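PDB 1K5C: endopolygalacturonase, which probably cleaves internal alpha-1,4 bonds of polygalacturonan, the galacturonate backbone of pectin, with water. Local coordinates for residues F51-T55 and A82-D86; K111-S117 and D134-D140; Y254-Q260 and T294-C300; A273-D277 and N302-N306; A284-N290 and Q311-G317. All blocks are in the same frame, centred on the assembly; numbering follows the deposited sequence. Where two conformers were deposited one is given.

Interaction 1 (F51-T55 and A82-D86); sequences FAKTT and ALYWD
The Tyr84 ring carries the aliphatic part of Lys53 over one face, with CE above it, while the carbonyl oxygen of Thr54 meets its rim in the plane of the ring, 3.6 Å from Tyr84 CE1. Lys53 and Tyr84 run past each other in opposite directions, and Lys53 CG comes 3.8 Å from Tyr84 CZ. Because CG of Lys53 is turned opposite its own backbone N (chi1 -168°) and the rest of the chain is extended, its ammonium group stands high over the ring, where it donates to Leu83 O at 2.9 Å. Its distance from the ring centroid, 5.6 Å, allows at most a weak cation-pi attraction. Lys53 CD also packs on Leu83 CB. At the end of the phenol, Tyr84 OH accepts the N-H of Thr54 at 3.0 Å, with 151° at the hydrogen, and lies 2.6 Å from a water that also approaches Phe51 O. Pro97 and Pro118 touch the Tyr84 side chain from other loops. A phenylalanine in place of Tyr84 would probably leave Thr54 N and the water without this oxygen as a partner. Two loops that follow strands 49-51 and 76-78, on successive turns of the parallel beta-helix, are thus joined by two hydrogen bonds, phenol to backbone N-H and ammonium to carbonyl, with the lysine methylenes packed on the phenol between them.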
# COMPACT_ATOMS: atom_id res chain seq x y z
N PHE A 51 -21.34 -2.37 2.55
CA PHE A 51 -21.34 -1.59 3.80
C PHE A 51 -22.18 -0.34 3.57
O PHE A 51 -21.83 0.57 2.79
CB PHE A 51 -19.91 -1.22 4.16
CG PHE A 51 -19.11 -2.43 4.58
CD1 PHE A 51 -18.67 -3.40 3.65
CD2 PHE A 51 -18.77 -2.61 5.94
CE1 PHE A 51 -17.97 -4.50 4.06
CE2 PHE A 51 -18.02 -3.73 6.33
CZ PHE A 51 -17.63 -4.68 5.38
N ALA A 52 -23.35 -0.29 4.24
CA ALA A 52 -24.21 0.90 4.15
C ALA A 52 -23.45 2.12 4.62
O ALA A 52 -22.55 2.05 5.49
CB ALA A 52 -25.48 0.66 4.99
N LYS A 53 -23.84 3.30 4.12
CA LYS A 53 -23.17 4.54 4.53
C LYS A 53 -23.24 4.66 6.06
O LYS A 53 -24.30 4.51 6.68
CB LYS A 53 -23.78 5.77 3.87
CG LYS A 53 -22.90 7.00 4.07
CD LYS A 53 -23.36 8.21 3.32
CE LYS A 53 -22.46 9.42 3.58
NZ LYS A 53 -22.89 10.60 2.80
N THR A 54 -22.08 4.96 6.67
CA THR A 54 -21.93 4.90 8.11
C THR A 54 -21.19 6.13 8.62
O THR A 54 -20.42 6.76 7.89
CB THR A 54 -21.19 3.60 8.49
OG1 THR A 54 -21.27 3.44 9.92
CG2 THR A 54 -19.74 3.58 8.03
N THR A 55 -21.39 6.42 9.90
CA THR A 55 -20.68 7.49 10.60
C THR A 55 -19.54 6.92 11.43
O THR A 55 -18.76 7.75 11.99
CB THR A 55 -21.61 8.36 11.48
OG1 THR A 55 -22.09 7.53 12.58
CG2 THR A 55 -22.76 8.89 10.69
N ALA A 82 -18.24 6.28 -3.14
CA ALA A 82 -18.74 7.49 -3.79
C ALA A 82 -19.75 8.25 -2.93
O ALA A 82 -19.98 9.46 -3.18
CB ALA A 82 -19.37 7.17 -5.15
N LEU A 83 -20.31 7.61 -1.90
CA LEU A 83 -21.18 8.34 -0.98
C LEU A 83 -20.43 9.25 -0.03
O LEU A 83 -21.05 10.07 0.68
CB LEU A 83 -22.03 7.34 -0.18
CG LEU A 83 -22.90 6.41 -0.99
CD1 LEU A 83 -23.69 5.46 -0.01
CD2 LEU A 83 -23.86 7.15 -1.92
N TYR A 84 -19.11 9.10 0.01
CA TYR A 84 -18.26 9.91 0.90
C TYR A 84 -17.34 10.84 0.13
O TYR A 84 -17.01 11.91 0.61
CB TYR A 84 -17.41 9.00 1.73
CG TYR A 84 -18.09 7.90 2.54
CD1 TYR A 84 -18.41 8.08 3.88
CD2 TYR A 84 -18.39 6.69 1.92
CE1 TYR A 84 -19.05 7.05 4.59
CE2 TYR A 84 -18.98 5.63 2.64
CZ TYR A 84 -19.29 5.84 3.99
OH TYR A 84 -19.82 4.81 4.74
N TRP A 85 -16.81 10.38 -1.03
CA TRP A 85 -15.71 11.11 -1.69
C TRP A 85 -16.08 12.55 -1.97
O TRP A 85 -17.14 12.85 -2.52
CB TRP A 85 -15.38 10.41 -3.02
CG TRP A 85 -14.86 9.02 -2.88
CD1 TRP A 85 -14.17 8.48 -1.82
CD2 TRP A 85 -14.98 7.98 -3.87
NE1 TRP A 85 -13.85 7.16 -2.10
CE2 TRP A 85 -14.36 6.83 -3.33
CE3 TRP A 85 -15.59 7.90 -5.12
CZ2 TRP A 85 -14.29 5.61 -4.02
CZ3 TRP A 85 -15.55 6.68 -5.81
CH2 TRP A 85 -14.92 5.56 -5.25
N ASP A 86 -15.12 13.43 -1.67
CA ASP A 86 -15.36 14.87 -1.83
C ASP A 86 -14.08 15.59 -2.29
O ASP A 86 -14.02 16.84 -2.16
CB ASP A 86 -15.89 15.48 -0.57
CG ASP A 86 -14.90 15.49 0.57
OD1 ASP A 86 -13.88 14.81 0.46
OD2 ASP A 86 -15.15 16.17 1.63
O HOH W 1 -19.70 2.44 3.60

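Interaction 2 (K111-S117 and D134-D140); sequences KFEVLNS and DGITVDD
Asp134 O accepts the N-H of Lys111 where two neighbouring turns of the right-handed parallel beta-helix of glycoside hydrolase family 28 run side by side, the axes of strands 113-115 and 137-139 being 4.6 Å apart and 11° from parallel. At Gly135 the carbonyl oxygen takes a CA-H...O contact from Lys111. Ile136 then turns into the interior and lays CG1 over one face of the Phe112 ring, 4.0 Å from its centroid, a CH-pi contact; Phe112 CG stands between its own N and carbonyl carbon (chi1 61°), and Phe70 and Phe77 also meet this ring. Thr137 both donates to Phe112 O and accepts from Val114 N, while its CG2 faces Glu113 OE1. Val138 packs beside Val114, next to Ile122. Asp139 points the same way as Glu113: their OE2 and OD2 oxygens are 4.3 Å apart, and a water donating to both probably eases the like charges. Asp139 OD1 is also held by Phe141 N. Last comes Asp140, whose carboxylate reaches back to Ser117. Its OD1 accepts Ser117 N at 2.9 Å, on the syn side and 32° out of the carboxylate plane, and its OD2 lies 2.7 Å from Ser117 OG, which is also within reach of Ala119 O.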
# COMPACT_ATOMS: atom_id res chain seq x y z
N LYS A 111 -7.80 -13.73 -3.54
CA LYS A 111 -8.87 -13.68 -4.56
C LYS A 111 -10.16 -13.09 -4.04
O LYS A 111 -11.25 -13.65 -4.09
CB LYS A 111 -9.10 -15.08 -5.14
CG LYS A 111 -7.93 -15.55 -6.02
CD LYS A 111 -7.91 -14.79 -7.35
CE LYS A 111 -6.95 -15.32 -8.36
NZ LYS A 111 -7.27 -14.57 -9.63
N PHE A 112 -10.05 -11.84 -3.51
CA PHE A 112 -11.25 -11.03 -3.30
C PHE A 112 -10.95 -9.61 -3.76
O PHE A 112 -9.80 -9.24 -4.04
CB PHE A 112 -11.75 -11.08 -1.84
CG PHE A 112 -10.76 -10.56 -0.83
CD1 PHE A 112 -10.68 -9.21 -0.53
CD2 PHE A 112 -9.93 -11.49 -0.16
CE1 PHE A 112 -9.81 -8.76 0.47
CE2 PHE A 112 -9.06 -11.05 0.81
CZ PHE A 112 -8.98 -9.69 1.11
N GLU A 113 -12.02 -8.82 -3.81
CA GLU A 113 -11.94 -7.43 -4.27
C GLU A 113 -12.48 -6.51 -3.20
O GLU A 113 -13.51 -6.80 -2.58
CB GLU A 113 -12.77 -7.27 -5.55
CG GLU A 113 -12.92 -5.81 -6.00
CD GLU A 113 -13.56 -5.70 -7.35
OE1 GLU A 113 -13.08 -6.25 -8.32
OE2 GLU A 113 -14.51 -4.95 -7.46
N VAL A 114 -11.79 -5.40 -3.00
CA VAL A 114 -12.31 -4.25 -2.28
C VAL A 114 -12.75 -3.25 -3.34
O VAL A 114 -11.92 -2.83 -4.15
CB VAL A 114 -11.22 -3.66 -1.36
CG1 VAL A 114 -11.69 -2.35 -0.79
CG2 VAL A 114 -10.86 -4.71 -0.29
N LEU A 115 -14.03 -2.93 -3.32
CA LEU A 115 -14.62 -2.03 -4.32
C LEU A 115 -14.99 -0.70 -3.63
O LEU A 115 -15.75 -0.69 -2.64
CB LEU A 115 -15.88 -2.67 -4.89
CG LEU A 115 -16.70 -1.80 -5.86
CD1 LEU A 115 -15.90 -1.48 -7.15
CD2 LEU A 115 -17.99 -2.51 -6.24
N ASN A 116 -14.46 0.40 -4.15
CA ASN A 116 -14.87 1.74 -3.69
C ASN A 116 -14.76 1.92 -2.16
O ASN A 116 -15.72 2.22 -1.46
CB ASN A 116 -16.27 2.07 -4.22
CG ASN A 116 -16.27 2.02 -5.75
OD1 ASN A 116 -15.23 2.32 -6.38
ND2 ASN A 116 -17.41 1.68 -6.31
N SER A 117 -13.53 1.77 -1.66
CA SER A 117 -13.28 2.14 -0.28
C SER A 117 -13.54 3.64 -0.08
O SER A 117 -13.25 4.45 -0.94
CB SER A 117 -11.85 1.77 0.12
OG SER A 117 -10.87 2.44 -0.69
N ASP A 134 -2.74 -12.36 -1.78
CA ASP A 134 -2.45 -12.88 -3.12
C ASP A 134 -3.68 -12.75 -3.99
O ASP A 134 -4.73 -13.33 -3.67
CB ASP A 134 -1.97 -14.34 -2.96
CG ASP A 134 -1.49 -14.98 -4.26
OD1 ASP A 134 -1.77 -14.47 -5.34
OD2 ASP A 134 -0.74 -15.97 -4.13
N GLY A 135 -3.58 -11.99 -5.07
CA GLY A 135 -4.69 -11.94 -6.03
C GLY A 135 -5.86 -11.10 -5.54
O GLY A 135 -7.00 -11.39 -5.92
N ILE A 136 -5.58 -10.06 -4.77
CA ILE A 136 -6.58 -9.12 -4.29
C ILE A 136 -6.64 -7.93 -5.24
O ILE A 136 -5.60 -7.41 -5.65
CB ILE A 136 -6.27 -8.71 -2.85
CG1 ILE A 136 -6.46 -10.02 -1.94
CG2 ILE A 136 -7.19 -7.59 -2.35
CD1 ILE A 136 -5.84 -9.73 -0.61
N THR A 137 -7.87 -7.50 -5.54
CA THR A 137 -8.06 -6.29 -6.34
C THR A 137 -8.62 -5.18 -5.45
O THR A 137 -9.65 -5.42 -4.78
CB THR A 137 -9.03 -6.55 -7.50
OG1 THR A 137 -8.46 -7.54 -8.36
CG2 THR A 137 -9.34 -5.30 -8.30
N VAL A 138 -8.00 -4.02 -5.46
CA VAL A 138 -8.59 -2.80 -4.87
C VAL A 138 -9.06 -1.99 -6.08
O VAL A 138 -8.24 -1.39 -6.79
CB VAL A 138 -7.60 -2.02 -4.00
CG1 VAL A 138 -8.26 -0.71 -3.55
CG2 VAL A 138 -7.18 -2.88 -2.82
N ASP A 139 -10.37 -2.02 -6.34
CA ASP A 139 -10.95 -1.29 -7.45
C ASP A 139 -11.62 -0.03 -6.90
O ASP A 139 -12.78 -0.05 -6.48
CB ASP A 139 -11.95 -2.12 -8.24
CG ASP A 139 -12.47 -1.38 -9.44
OD1 ASP A 139 -12.30 -0.15 -9.53
OD2 ASP A 139 -13.08 -2.05 -10.33
N ASP A 140 -10.82 1.07 -6.90
CA ASP A 140 -11.31 2.39 -6.60
C ASP A 140 -11.30 3.27 -7.86
O ASP A 140 -11.27 4.50 -7.78
CB ASP A 140 -10.51 3.05 -5.46
CG ASP A 140 -10.83 2.47 -4.14
OD1 ASP A 140 -11.78 1.74 -3.92
OD2 ASP A 140 -9.99 2.80 -3.19
O HOH W 2 -14.73 -4.04 -10.12
O HOH W 3 -14.43 1.62 -8.87

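Interaction 3 (Y254-Q260 and T294-C300); sequences YGVLISQ and TRVTVEC
Strands 256-259 and 296-299 run parallel, with axes 4.6 Å apart and only 5° between their directions, and six backbone hydrogen bonds, from Gly255 N to Thr294 O through Gln260 N to Glu299 O, set Tyr254 level with Thr294 and Ser259 with Glu299. The chain turns a corner at Gly255 and again at Arg295, where Arg295 O crowds the place a beta carbon of Gly255 would take. On the face of Tyr254 and Leu257, the phenol is pinned by several groups. Thr294 CB approaches Tyr254 CD1 at 3.6 Å, and Leu257 CD1 sits over the centre of the ring, 4.0 Å above its plane. Thr297 OG1 comes to the ring edge, 3.6 Å from Tyr254 CE1; with chi1 at -76° this oxygen stands beside its own backbone N, leaving CG2 to meet Leu257 CD1. A water spans the two hydroxyls, 3.0 Å from Tyr254 OH and 2.9 Å from Thr297 OG1, and Thr321 N also binds Thr297 OG1. On the other face Val256 lies alongside Val296, and Ile258 alongside Val298, in line with the interior of the beta-helix, where Phe280, Phe275 and Trp309 add to the packing. At the far end Gln260 OE1 lies 3.3 Å from Cys300 CA and accepts Asn302 N. Chemically the pair is two-sided: aliphatic packing fills the interior face, whereas the other face mixes hydroxyls, a phenol and water with Leu257, whose side chain lies against galacturonate-binding Arg226.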
# COMPACT_ATOMS: atom_id res chain seq x y z
N TYR A 254 7.12 12.36 -10.76
CA TYR A 254 8.49 11.87 -10.61
C TYR A 254 8.56 10.38 -10.90
O TYR A 254 7.81 9.59 -10.31
CB TYR A 254 9.04 12.03 -9.19
CG TYR A 254 9.30 13.44 -8.74
CD1 TYR A 254 10.59 13.99 -8.92
CD2 TYR A 254 8.36 14.20 -8.09
CE1 TYR A 254 10.87 15.30 -8.50
CE2 TYR A 254 8.66 15.51 -7.63
CZ TYR A 254 9.93 16.00 -7.86
OH TYR A 254 10.23 17.30 -7.42
N GLY A 255 9.51 9.96 -11.76
CA GLY A 255 9.74 8.53 -11.89
C GLY A 255 10.17 7.89 -10.59
O GLY A 255 9.60 6.87 -10.16
N VAL A 256 11.19 8.50 -9.97
CA VAL A 256 11.68 8.14 -8.66
C VAL A 256 11.79 9.40 -7.85
O VAL A 256 12.41 10.36 -8.27
CB VAL A 256 13.10 7.47 -8.73
CG1 VAL A 256 13.66 7.16 -7.35
CG2 VAL A 256 13.11 6.24 -9.65
N LEU A 257 11.19 9.39 -6.61
CA LEU A 257 11.40 10.48 -5.67
C LEU A 257 11.73 9.87 -4.31
O LEU A 257 10.93 9.17 -3.71
CB LEU A 257 10.18 11.41 -5.55
CG LEU A 257 10.31 12.55 -4.50
CD1 LEU A 257 11.44 13.51 -4.84
CD2 LEU A 257 9.00 13.30 -4.36
N ILE A 258 12.98 10.10 -3.88
CA ILE A 258 13.49 9.62 -2.58
C ILE A 258 13.76 10.89 -1.81
O ILE A 258 14.64 11.65 -2.22
CB ILE A 258 14.69 8.72 -2.78
CG1 ILE A 258 14.16 7.37 -3.42
CG2 ILE A 258 15.39 8.44 -1.45
CD1 ILE A 258 15.25 6.49 -3.95
N SER A 259 12.99 11.14 -0.74
CA SER A 259 13.04 12.45 -0.13
C SER A 259 12.78 12.41 1.37
O SER A 259 11.89 11.73 1.85
CB SER A 259 11.99 13.36 -0.77
OG SER A 259 11.91 14.60 -0.04
N GLN A 260 13.61 13.18 2.09
CA GLN A 260 13.47 13.39 3.52
C GLN A 260 12.88 14.77 3.84
O GLN A 260 13.01 15.24 4.99
CB GLN A 260 14.83 13.15 4.20
CG GLN A 260 15.16 11.67 4.21
CD GLN A 260 16.62 11.36 4.50
OE1 GLN A 260 17.53 12.16 4.22
NE2 GLN A 260 16.89 10.18 5.03
N THR A 294 9.59 14.86 -13.92
CA THR A 294 11.00 14.70 -13.57
C THR A 294 11.36 13.22 -13.52
O THR A 294 10.57 12.41 -13.03
CB THR A 294 11.27 15.37 -12.22
OG1 THR A 294 11.00 16.78 -12.35
CG2 THR A 294 12.69 15.18 -11.76
N ARG A 295 12.53 12.86 -14.03
CA ARG A 295 12.97 11.45 -14.00
C ARG A 295 13.27 10.97 -12.58
O ARG A 295 12.53 10.14 -12.04
CB ARG A 295 14.16 11.24 -14.95
CG ARG A 295 13.72 11.39 -16.44
CD ARG A 295 14.83 11.01 -17.39
NE ARG A 295 16.04 11.84 -17.41
CZ ARG A 295 16.11 12.95 -18.17
NH1 ARG A 295 15.09 13.42 -18.87
NH2 ARG A 295 17.26 13.65 -18.19
N VAL A 296 14.35 11.48 -11.98
CA VAL A 296 14.77 11.04 -10.64
C VAL A 296 15.19 12.24 -9.81
O VAL A 296 16.05 13.02 -10.23
CB VAL A 296 15.97 10.08 -10.78
CG1 VAL A 296 16.56 9.73 -9.40
CG2 VAL A 296 15.61 8.82 -11.55
N THR A 297 14.66 12.33 -8.60
CA THR A 297 15.19 13.25 -7.59
C THR A 297 15.45 12.45 -6.30
O THR A 297 14.57 11.69 -5.86
CB THR A 297 14.29 14.45 -7.33
OG1 THR A 297 14.49 15.33 -8.49
CG2 THR A 297 14.61 15.24 -6.06
N VAL A 298 16.64 12.67 -5.74
CA VAL A 298 17.01 12.16 -4.43
C VAL A 298 17.34 13.39 -3.58
O VAL A 298 18.21 14.17 -3.97
CB VAL A 298 18.24 11.23 -4.52
CG1 VAL A 298 18.70 10.84 -3.11
CG2 VAL A 298 17.91 10.00 -5.38
N GLU A 299 16.62 13.54 -2.45
CA GLU A 299 16.79 14.69 -1.55
C GLU A 299 17.03 14.14 -0.15
O GLU A 299 16.11 13.92 0.63
CB GLU A 299 15.54 15.59 -1.62
CG GLU A 299 15.64 16.81 -0.70
CD GLU A 299 16.35 18.00 -1.28
OE1 GLU A 299 16.94 17.91 -2.36
OE2 GLU A 299 16.30 19.09 -0.64
N CYS A 300 18.31 13.94 0.17
CA CYS A 300 18.73 13.36 1.44
C CYS A 300 19.32 14.42 2.36
O CYS A 300 20.25 15.14 1.97
CB CYS A 300 19.85 12.32 1.25
SG CYS A 300 19.32 10.77 0.50
O HOH W 4 13.05 17.83 -8.24

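Interaction 4 (A273-D277 and N302-N306); sequences APFSD and NCSGN
With their gamma atoms both opposite the carbonyl carbon (chi1 -61° and -68°), Phe275 and Cys303, paired on one face of the strands, bring Cys303 SG to 3.8 Å from Phe275 CB and 4.0 Å from Phe275 CD2. The sulfur meets the ring obliquely, 5.0 Å from its centroid, in a sulfur-aromatic contact. In Asn302 it is the backbone N that lies opposite CG (chi1 -177°). Its amide therefore runs alongside the Pro274 ring, ND2 to Pro274 CB being 3.7 Å, while ND2 itself donates to Thr271 O. The backbones are knit in parallel register: Phe275 N donates to Asn302 O at 3.2 Å, Ser304 N to Phe275 O at 2.9 Å, and Asp277 N to Ser304 O at 3.3 Å. On the other face Ser276 CB rests near Ser304 O, and its hydroxyl pairs with that of Ser239. Cys303 is joined by a disulfide to Cys300, three residues earlier, so the sulfur beside the ring also closes a short loop. Parallel strands from consecutive turns, with like positions stacked on each other, are the hallmark of the parallel beta-helix, here near its C-terminal end.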
# COMPACT_ATOMS: atom_id res chain seq x y z
N ALA A 273 15.69 10.38 9.90
CA ALA A 273 15.12 9.16 9.36
C ALA A 273 16.04 8.59 8.28
O ALA A 273 15.70 8.52 7.10
CB ALA A 273 13.73 9.45 8.78
N PRO A 274 17.26 8.21 8.67
CA PRO A 274 18.28 7.83 7.67
C PRO A 274 17.78 6.73 6.74
O PRO A 274 17.19 5.74 7.15
CB PRO A 274 19.46 7.32 8.53
CG PRO A 274 18.88 7.14 9.92
CD PRO A 274 17.83 8.22 10.03
N PHE A 275 18.16 6.90 5.44
CA PHE A 275 17.92 5.89 4.41
C PHE A 275 19.25 5.23 4.07
O PHE A 275 20.24 5.92 3.81
CB PHE A 275 17.37 6.48 3.12
CG PHE A 275 16.04 7.19 3.20
CD1 PHE A 275 15.20 7.08 4.30
CD2 PHE A 275 15.68 8.00 2.14
CE1 PHE A 275 13.98 7.79 4.33
CE2 PHE A 275 14.46 8.69 2.13
CZ PHE A 275 13.61 8.58 3.24
N SER A 276 19.26 3.90 3.98
CA SER A 276 20.49 3.19 3.63
C SER A 276 20.17 2.00 2.72
O SER A 276 19.09 1.40 2.78
CB SER A 276 21.26 2.75 4.83
OG SER A 276 20.52 1.97 5.68
N ASP A 277 21.16 1.68 1.90
CA ASP A 277 21.17 0.42 1.11
C ASP A 277 19.92 0.30 0.24
O ASP A 277 19.15 -0.66 0.37
CB ASP A 277 21.35 -0.77 2.04
CG ASP A 277 22.62 -0.70 2.79
OD1 ASP A 277 23.52 0.15 2.52
OD2 ASP A 277 22.76 -1.59 3.69
N ASN A 302 20.17 12.67 5.33
CA ASN A 302 20.97 11.66 6.00
C ASN A 302 20.74 10.32 5.27
O ASN A 302 19.72 9.65 5.49
CB ASN A 302 20.59 11.58 7.49
CG ASN A 302 21.46 10.59 8.25
OD1 ASN A 302 22.41 10.01 7.70
ND2 ASN A 302 21.14 10.42 9.55
N CYS A 303 21.67 9.98 4.38
CA CYS A 303 21.58 8.72 3.63
C CYS A 303 22.97 8.10 3.58
O CYS A 303 23.96 8.85 3.51
CB CYS A 303 21.13 8.95 2.18
SG CYS A 303 19.38 9.51 2.12
N SER A 304 23.03 6.77 3.58
CA SER A 304 24.28 6.05 3.63
C SER A 304 24.23 4.81 2.72
O SER A 304 23.16 4.25 2.43
CB SER A 304 24.57 5.56 5.06
OG SER A 304 24.96 6.67 5.88
N GLY A 305 25.42 4.33 2.36
CA GLY A 305 25.61 3.07 1.67
C GLY A 305 26.01 3.25 0.20
O GLY A 305 26.10 4.35 -0.33
N ASN A 306 26.28 2.08 -0.40
CA ASN A 306 26.63 2.01 -1.85
C ASN A 306 25.37 1.58 -2.56
O ASN A 306 25.02 0.39 -2.58
CB ASN A 306 27.74 1.00 -2.06
CG ASN A 306 29.03 1.49 -1.37
OD1 ASN A 306 29.48 2.59 -1.65
ND2 ASN A 306 29.54 0.70 -0.46
O HOH W 5 25.60 -0.34 0.93

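Interaction 5 (A284-N290 and Q311-G317); sequences ATTIKVN and QLTVTGG
Strands 285-289 and 312-315 lie parallel, their axes 4.7 Å apart and 11° from exact alignment, and five backbone hydrogen bonds, beginning with Thr285 N to Gln311 O and ending with Val289 N to Thr315 O, place Thr285 beside Leu312 and Ile287 beside Val314. The side chains of these two pairs point into the beta-helix. Ile287 carries much of the apolar contact: its CG1 branch, opposite the carbonyl carbon (chi1 -51°), sends CD1 to within 3.8 Å of Leu312 CD1, while its CB stands 4.0 Å from Val314 CG1. Val289 reaches the same Val314 methyl with its CG1, and leans its CG2 on the backbone of Gly316, 3.4 Å from Gly316 C. Phe280, Ile248 and Val296 close in around these residues from neighbouring strands. An alanine at Ile287 would probably strip Leu312 CD1 of its isoleucine contact, leaving it Thr285 alone across the strands, and open a gap beside it and Val314 CG2. The outward face is more polar. There Lys288 and Thr315 lie side by side, Lys288 CG being 3.7 Å from Thr315 OG1, and a water connects that hydroxyl, 2.8 Å away, with Ile287 O. Ile287 O therefore receives two donors, this water and Thr315 N. A second water donates to Val289 O at 2.8 Å and accepts Gly317 N at 2.9 Å. The chemistry thus divides by depth, with mostly branched hydrocarbons packed inside, together with Thr285, and Thr286, Thr313, Thr315 and Lys288 outside, and water bridging the backbones beyond the last direct hydrogen bond.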
# COMPACT_ATOMS: atom_id res chain seq x y z
N ALA A 284 15.80 -5.48 -15.05
CA ALA A 284 15.69 -4.07 -15.32
C ALA A 284 14.41 -3.48 -14.69
O ALA A 284 13.31 -4.01 -14.87
CB ALA A 284 15.64 -3.85 -16.83
N THR A 285 14.60 -2.33 -14.02
CA THR A 285 13.45 -1.48 -13.69
C THR A 285 13.50 -0.31 -14.71
O THR A 285 14.45 0.47 -14.71
CB THR A 285 13.50 -0.99 -12.26
OG1 THR A 285 13.19 -2.10 -11.39
CG2 THR A 285 12.50 0.14 -12.02
N THR A 286 12.50 -0.31 -15.57
CA THR A 286 12.43 0.71 -16.59
C THR A 286 11.24 1.60 -16.27
O THR A 286 10.14 1.12 -15.95
CB THR A 286 12.29 0.10 -18.00
OG1 THR A 286 11.00 -0.60 -18.16
CG2 THR A 286 13.46 -0.83 -18.32
N ILE A 287 11.50 2.92 -16.34
CA ILE A 287 10.47 3.91 -15.97
C ILE A 287 10.40 4.98 -17.05
O ILE A 287 11.41 5.58 -17.39
CB ILE A 287 10.82 4.59 -14.60
CG1 ILE A 287 11.12 3.55 -13.53
CG2 ILE A 287 9.73 5.59 -14.23
CD1 ILE A 287 11.38 4.15 -12.14
N LYS A 288 9.22 5.16 -17.62
CA LYS A 288 8.97 6.19 -18.66
C LYS A 288 8.09 7.25 -18.05
O LYS A 288 7.01 6.93 -17.49
CB LYS A 288 8.30 5.57 -19.88
CG LYS A 288 9.18 4.49 -20.54
CD LYS A 288 8.58 3.76 -21.77
CE LYS A 288 9.30 2.49 -22.17
NZ LYS A 288 8.85 1.61 -23.37
N VAL A 289 8.52 8.50 -18.13
CA VAL A 289 7.79 9.58 -17.53
C VAL A 289 7.25 10.53 -18.62
O VAL A 289 7.77 10.62 -19.75
CB VAL A 289 8.61 10.35 -16.47
CG1 VAL A 289 9.27 9.41 -15.46
CG2 VAL A 289 9.66 11.28 -17.10
N ASN A 290 6.21 11.27 -18.24
CA ASN A 290 5.55 12.21 -19.14
C ASN A 290 6.38 13.44 -19.39
O ASN A 290 7.38 13.71 -18.70
CB ASN A 290 4.22 12.65 -18.52
CG ASN A 290 3.21 11.50 -18.53
OD1 ASN A 290 3.41 10.43 -19.10
ND2 ASN A 290 2.10 11.77 -17.83
N GLN A 311 20.54 -1.33 -12.59
CA GLN A 311 19.44 -1.84 -13.43
C GLN A 311 18.30 -0.85 -13.62
O GLN A 311 17.27 -1.21 -14.21
CB GLN A 311 18.93 -3.19 -12.88
CG GLN A 311 20.02 -4.30 -13.04
CD GLN A 311 20.22 -4.61 -14.52
OE1 GLN A 311 21.03 -4.00 -15.19
NE2 GLN A 311 19.44 -5.51 -15.06
N LEU A 312 18.48 0.41 -13.18
CA LEU A 312 17.45 1.43 -13.40
C LEU A 312 17.67 2.14 -14.73
O LEU A 312 18.78 2.65 -14.99
CB LEU A 312 17.52 2.46 -12.25
CG LEU A 312 16.56 3.62 -12.34
CD1 LEU A 312 15.08 3.11 -12.32
CD2 LEU A 312 16.80 4.63 -11.20
N THR A 313 16.61 2.27 -15.50
CA THR A 313 16.60 3.15 -16.70
C THR A 313 15.35 4.03 -16.59
O THR A 313 14.25 3.47 -16.52
CB THR A 313 16.60 2.36 -18.01
OG1 THR A 313 17.77 1.54 -18.07
CG2 THR A 313 16.52 3.32 -19.19
N VAL A 314 15.53 5.33 -16.59
CA VAL A 314 14.40 6.26 -16.58
C VAL A 314 14.54 7.17 -17.81
O VAL A 314 15.63 7.74 -18.00
CB VAL A 314 14.34 7.11 -15.30
CG1 VAL A 314 13.00 7.91 -15.26
CG2 VAL A 314 14.47 6.26 -14.03
N THR A 315 13.47 7.30 -18.57
CA THR A 315 13.46 8.12 -19.79
C THR A 315 12.20 9.01 -19.79
O THR A 315 11.25 8.77 -19.08
CB THR A 315 13.50 7.23 -21.05
OG1 THR A 315 12.36 6.34 -21.04
CG2 THR A 315 14.82 6.43 -21.15
N GLY A 316 12.31 10.05 -20.64
CA GLY A 316 11.23 11.02 -20.75
C GLY A 316 11.49 12.25 -19.85
O GLY A 316 12.40 12.27 -19.01
N GLY A 317 10.62 13.26 -20.00
CA GLY A 317 10.62 14.36 -19.04
C GLY A 317 11.96 15.06 -18.97
O GLY A 317 12.68 15.23 -19.98
O HOH W 6 12.93 3.97 -19.75
O HOH W 7 8.38 12.48 -21.75

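From the N terminus, interaction 1 closes a loop of 26 intervening residues between two early turns before interaction 2 opens, where strands 108-115 and 130-139 close one of 16; Trp85 hydrogen-bonds to Ser117 O through NE1 and packs on Asn116, linking the two. Much further along, interactions 3, 4 and 5 close turns over 33, 24 and 20 residues. They cross, and none nests: 254-260, 273-277 and 284-290 come first, and 294-300, 302-306 and 311-317 answer in the same order, as successive turns of a beta-helix require. Interaction 3 belongs to the eleven-stranded sheet, whereas 4 and 5 pair other faces of those turns. Gln260 ties interaction 3 to 4, and Arg295 with Val256 ties it to 5.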